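PDB 3BED: PTS system, IIA component from Enterococcus faecalis, which probably acts as the IIA component of a mannose/sorbose-type phosphotransferase system, passing on phosphoryl groups during sugar uptake. Local coordinates for residues A[94-97]-A[98-101]; A[13-16]-A[17-21]. One frame throughout, in Å; residues are numbered along the deposited sequence.

Contact 1 of 2, residues A[94-97]-A[98-101]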
loop_
_atom_site.group_PDB
_atom_site.type_symbol
_atom_site.label_atom_id
_atom_site.label_comp_id
_atom_site.label_asym_id
_atom_site.label_seq_id
_atom_site.Cartn_x
_atom_site.Cartn_y
_atom_site.Cartn_z
ATOM N N GLY A 94 1.019 0.726 7.997
ATOM C CA GLY A 94 0.241 1.431 6.993
ATOM C C GLY A 94 0.955 1.544 5.648
ATOM O O GLY A 94 0.618 2.415 4.856
ATOM N N LEU A 95 1.904 0.634 5.365
ATOM C CA LEU A 95 2.717 0.714 4.138
ATOM C C LEU A 95 1.921 1.061 2.906
ATOM O O LEU A 95 0.960 0.369 2.576
ATOM C CB LEU A 95 3.338 -0.672 3.890
ATOM C CG LEU A 95 4.172 -0.945 2.638
ATOM C CD1 LEU A 95 5.364 -0.009 2.522
ATOM C CD2 LEU A 95 4.646 -2.448 2.587
ATOM N N ASN A 96 2.340 2.136 2.224
ATOM C CA ASN A 96 1.856 2.446 0.904
ATOM C C ASN A 96 3.073 2.800 0.045
ATOM O O ASN A 96 4.230 2.860 0.546
ATOM C CB ASN A 96 0.776 3.547 0.885
ATOM C CG ASN A 96 1.202 4.786 1.640
ATOM O OD1 ASN A 96 2.416 5.061 1.786
ATOM N ND2 ASN A 96 0.179 5.560 2.151
ATOM N N LEU A 97 2.830 2.939 -1.246
ATOM C CA LEU A 97 3.970 3.073 -2.163
ATOM C C LEU A 97 4.767 4.345 -1.884
ATOM O O LEU A 97 5.997 4.337 -2.023
ATOM C CB LEU A 97 3.481 3.064 -3.610
ATOM C CG LEU A 97 4.600 2.968 -4.678
ATOM C CD1 LEU A 97 5.570 1.787 -4.463
ATOM C CD2 LEU A 97 3.951 2.829 -6.033
ATOM N N ALA A 98 4.098 5.442 -1.529
ATOM C CA ALA A 98 4.851 6.646 -1.298
ATOM C C ALA A 98 5.857 6.432 -0.168
ATOM O O ALA A 98 6.978 6.970 -0.207
ATOM C CB ALA A 98 3.896 7.800 -0.955
HETATM N N MSE A 99 5.443 5.694 0.857
HETATM C CA MSE A 99 6.339 5.463 1.986
HETATM C C MSE A 99 7.552 4.673 1.551
HETATM O O MSE A 99 8.689 4.973 1.984
HETATM C CB MSE A 99 5.607 4.740 3.118
HETATM C CG MSE A 99 4.654 5.584 3.854
HETATM SE SE MSE A 99 3.476 4.387 4.888
HETATM C CE MSE A 99 5.011 3.160 5.382
ATOM N N ALA A 100 7.336 3.671 0.701
ATOM C CA ALA A 100 8.435 2.814 0.261
ATOM C C ALA A 100 9.408 3.581 -0.621
ATOM O O ALA A 100 10.636 3.413 -0.484
ATOM C CB ALA A 100 7.892 1.601 -0.482
ATOM N N ILE A 101 8.871 4.385 -1.554
ATOM C CA ILE A 101 9.741 5.246 -2.397
ATOM C C ILE A 101 10.575 6.202 -1.554
ATOM O O ILE A 101 11.805 6.316 -1.764
ATOM C CB ILE A 101 8.868 6.052 -3.437
ATOM C CG1 ILE A 101 8.341 5.029 -4.473
ATOM C CG2 ILE A 101 9.622 7.347 -3.931
ATOM C CD1 ILE A 101 7.158 5.741 -5.251
#

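Contact 2 of 2, residues A[13-16]-A[17-21]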
loop_
_atom_site.group_PDB
_atom_site.type_symbol
_atom_site.label_atom_id
_atom_site.label_comp_id
_atom_site.label_asym_id
_atom_site.label_seq_id
_atom_site.Cartn_x
_atom_site.Cartn_y
_atom_site.Cartn_z
ATOM N N HIS A 13 1.037 -9.427 5.220
ATOM C CA HIS A 13 0.276 -10.609 4.824
ATOM C C HIS A 13 0.565 -10.859 3.356
ATOM O O HIS A 13 0.537 -9.909 2.560
ATOM C CB HIS A 13 -1.233 -10.354 4.938
ATOM C CG HIS A 13 -1.694 -10.053 6.327
ATOM N ND1 HIS A 13 -1.448 -8.839 6.944
ATOM C CD2 HIS A 13 -2.365 -10.811 7.231
ATOM C CE1 HIS A 13 -1.993 -8.848 8.153
ATOM N NE2 HIS A 13 -2.553 -10.031 8.355
ATOM N N GLY A 14 0.826 -12.122 2.987
ATOM C CA GLY A 14 0.972 -12.477 1.583
ATOM C C GLY A 14 2.153 -11.716 0.957
ATOM O O GLY A 14 3.165 -11.416 1.628
ATOM N N ARG A 15 2.008 -11.419 -0.328
ATOM C CA ARG A 15 3.149 -10.923 -1.145
ATOM C C ARG A 15 3.013 -9.445 -1.434
ATOM O O ARG A 15 3.690 -8.935 -2.299
ATOM C CB ARG A 15 3.260 -11.688 -2.472
ATOM C CG ARG A 15 3.573 -13.187 -2.373
ATOM C CD ARG A 15 3.555 -13.821 -3.784
ATOM N NE ARG A 15 4.710 -13.447 -4.614
ATOM C CZ ARG A 15 4.721 -12.595 -5.647
ATOM N NH1 ARG A 15 3.636 -11.961 -6.058
ATOM N NH2 ARG A 15 5.854 -12.376 -6.290
HETATM N N MSE A 16 2.163 -8.739 -0.677
HETATM C CA MSE A 16 2.011 -7.325 -0.922
HETATM C C MSE A 16 3.351 -6.551 -0.732
HETATM O O MSE A 16 3.689 -5.638 -1.525
HETATM C CB MSE A 16 0.937 -6.757 0.019
HETATM C CG MSE A 16 0.743 -5.271 -0.128
HETATM SE SE MSE A 16 -0.496 -4.666 1.245
HETATM C CE MSE A 16 -0.673 -2.786 0.683
ATOM N N ALA A 17 4.074 -6.873 0.346
ATOM C CA ALA A 17 5.337 -6.156 0.611
ATOM C C ALA A 17 6.310 -6.456 -0.524
ATOM O O ALA A 17 6.998 -5.560 -1.016
ATOM C CB ALA A 17 5.958 -6.579 1.942
ATOM N N GLU A 18 6.391 -7.730 -0.917
ATOM C CA GLU A 18 7.284 -8.147 -1.994
ATOM C C GLU A 18 7.052 -7.297 -3.241
ATOM O O GLU A 18 7.983 -6.775 -3.834
ATOM C CB GLU A 18 7.005 -9.607 -2.327
ATOM C CG GLU A 18 7.816 -10.160 -3.438
ATOM C CD GLU A 18 7.818 -11.664 -3.380
ATOM O OE1 GLU A 18 6.796 -12.270 -3.757
ATOM O OE2 GLU A 18 8.830 -12.240 -2.941
ATOM N N GLU A 19 5.781 -7.179 -3.644
ATOM C CA GLU A 19 5.499 -6.440 -4.871
ATOM C C GLU A 19 5.623 -4.934 -4.677
ATOM O O GLU A 19 5.870 -4.217 -5.630
ATOM C CB GLU A 19 4.095 -6.798 -5.427
ATOM C CG GLU A 19 4.012 -8.273 -5.861
ATOM C CD GLU A 19 4.927 -8.597 -7.044
ATOM O OE1 GLU A 19 5.468 -7.658 -7.705
ATOM O OE2 GLU A 19 5.132 -9.812 -7.296
ATOM N N THR A 20 5.420 -4.466 -3.445
ATOM C CA THR A 20 5.659 -3.050 -3.155
ATOM C C THR A 20 7.132 -2.706 -3.411
ATOM O O THR A 20 7.426 -1.664 -4.031
ATOM C CB THR A 20 5.243 -2.690 -1.722
ATOM O OG1 THR A 20 3.858 -3.011 -1.549
ATOM C CG2 THR A 20 5.394 -1.196 -1.488
ATOM N N LEU A 21 8.048 -3.559 -2.926
ATOM C CA LEU A 21 9.468 -3.340 -3.215
ATOM C C LEU A 21 9.749 -3.364 -4.727
ATOM O O LEU A 21 10.461 -2.519 -5.234
ATOM C CB LEU A 21 10.346 -4.372 -2.488
ATOM C CG LEU A 21 11.852 -4.209 -2.711
ATOM C CD1 LEU A 21 12.346 -2.842 -2.256
ATOM C CD2 LEU A 21 12.635 -5.353 -2.036
HETATM O O HOH W 1 5.473 -9.733 0.944
#

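Contact 1 of 2, residues A[94-97]-A[98-101]
Leu-97 O takes the N-H of Ile-101 in a bond of 2.9 Å. One residue earlier, Ala-100 N donates to Asn-96 O at 3.2 Å. These bonds belong to the first turn of helix 97-105. Asn-96 is its N-cap, and OD1 of its side chain accepts from Met-99 N at 3.2 Å. The donor is tilted 19° from the amide plane. The first torsion places CG between the backbone N and the carbonyl carbon (chi1 51°), which turns the amide back over the helix start. ND2 points the other way. It donates to Gly-122 O of the same chain and to Gly-94 O of the second subunit. The second subunit returns the same bond, since its Asn-96 ND2 reaches Gly-94 O.

The Met-99 side chain, a selenomethionine, crosses that of Asn-96 at about a right angle. Two conformers were modelled, so its closest approaches to OD1 are doubtful. In the conformer given, the chain bends at its end, and CE reaches toward Leu-95. Leu-95 CD1 also meets Ala-100 CB at 4.2 Å. Farther along the helix, CG of Leu-97 packs against CD1 of Ile-101 at 3.8 Å. Thr-24, Ile-27 and Val-28 of helix 16-28 cover this side of the turn. Ala-98 and Ile-101 meet Leu-70 of the second subunit.

Both ends of the Asn-96 amide are thus used. The carbonyl satisfies a backbone N-H at the helix start, while the NH2 joins the helix to Gly-122 and to the other subunit. One buried side chain therefore serves as helix cap and dimer contact, and its several bonds should hold the amide in a fixed rotation.

Contact 2 of 2, residues A[13-16]-A[17-21]
Arg-15 and Glu-19 form a salt bridge. NH1 and NH2 of the guanidinium both grip one oxygen, Glu-19 OE2, end-on. The NH2 to OE2 distance is 2.8 Å and NH1 to OE2 is 2.9 Å. Both bonds are bent, and OE2 is met on its anti side, away from the other carboxylate oxygen. It lies near the guanidinium edge but is tilted from that plane. The Glu-19 chain folds back at its second torsion (chi2 -65°), which brings the carboxylate round toward the arginine. NH1 also forms a salt bridge with Glu-19 OE2 of the second subunit, so the network extends across the dimer interface. Glu-18 completes the salt-bridge network from over one face of the guanidinium. Its OE1 lies 2.5 Å from Arg-15 NE. That distance is very short and Glu-18 was modelled in two conformers, so it is doubtful.

Backbone bonds start helix 16-28, which follows a type II' beta turn from His-13 to Met-16. Arg-15 is the N-cap, and its carbonyl oxygen accepts Glu-19 N at 3.0 Å. This is the passage from parallel strand 7-13 into the next helix of the alpha/beta fold. Gly-14, with positive phi, suits the turn.

Met-16 O accepts twice from Thr-20. The backbone N comes at 2.8 Å, and the hydroxyl OG1 at 2.6 Å from the opposite face of the carbonyl plane. OG1 sits 39° above that plane, so the hydroxyl bond does not follow a lone pair. With OG1 beside its own backbone N (chi1 -58°), Thr-20 can point the hydroxyl back at the preceding turn.

One water links Gly-14 O and Glu-18 N. It donates to Gly-14 O at 2.9 Å and accepts from Glu-18 N.

Both contacts are helix starts reached from the ends of parallel strands, 7-13 for contact 2 and 89-93 for contact 1. Their centres are about 11 Å apart, and they pack directly. Ala-100 CB meets Thr-20 CG2 at 3.9 Å, and Leu-95 CD1 approaches the same Thr-20 CG2 at 4.2 Å. Leu-95 O lies 4.0 Å from Met-16 CE. Both contacts also reach the second subunit. His-13 ends strand 7-13, the place where mannose-type IIA relatives carry their phosphorylated histidine. Its backbone N is held by Asp-69, and Asp-69 of the second subunit packs on Leu-97.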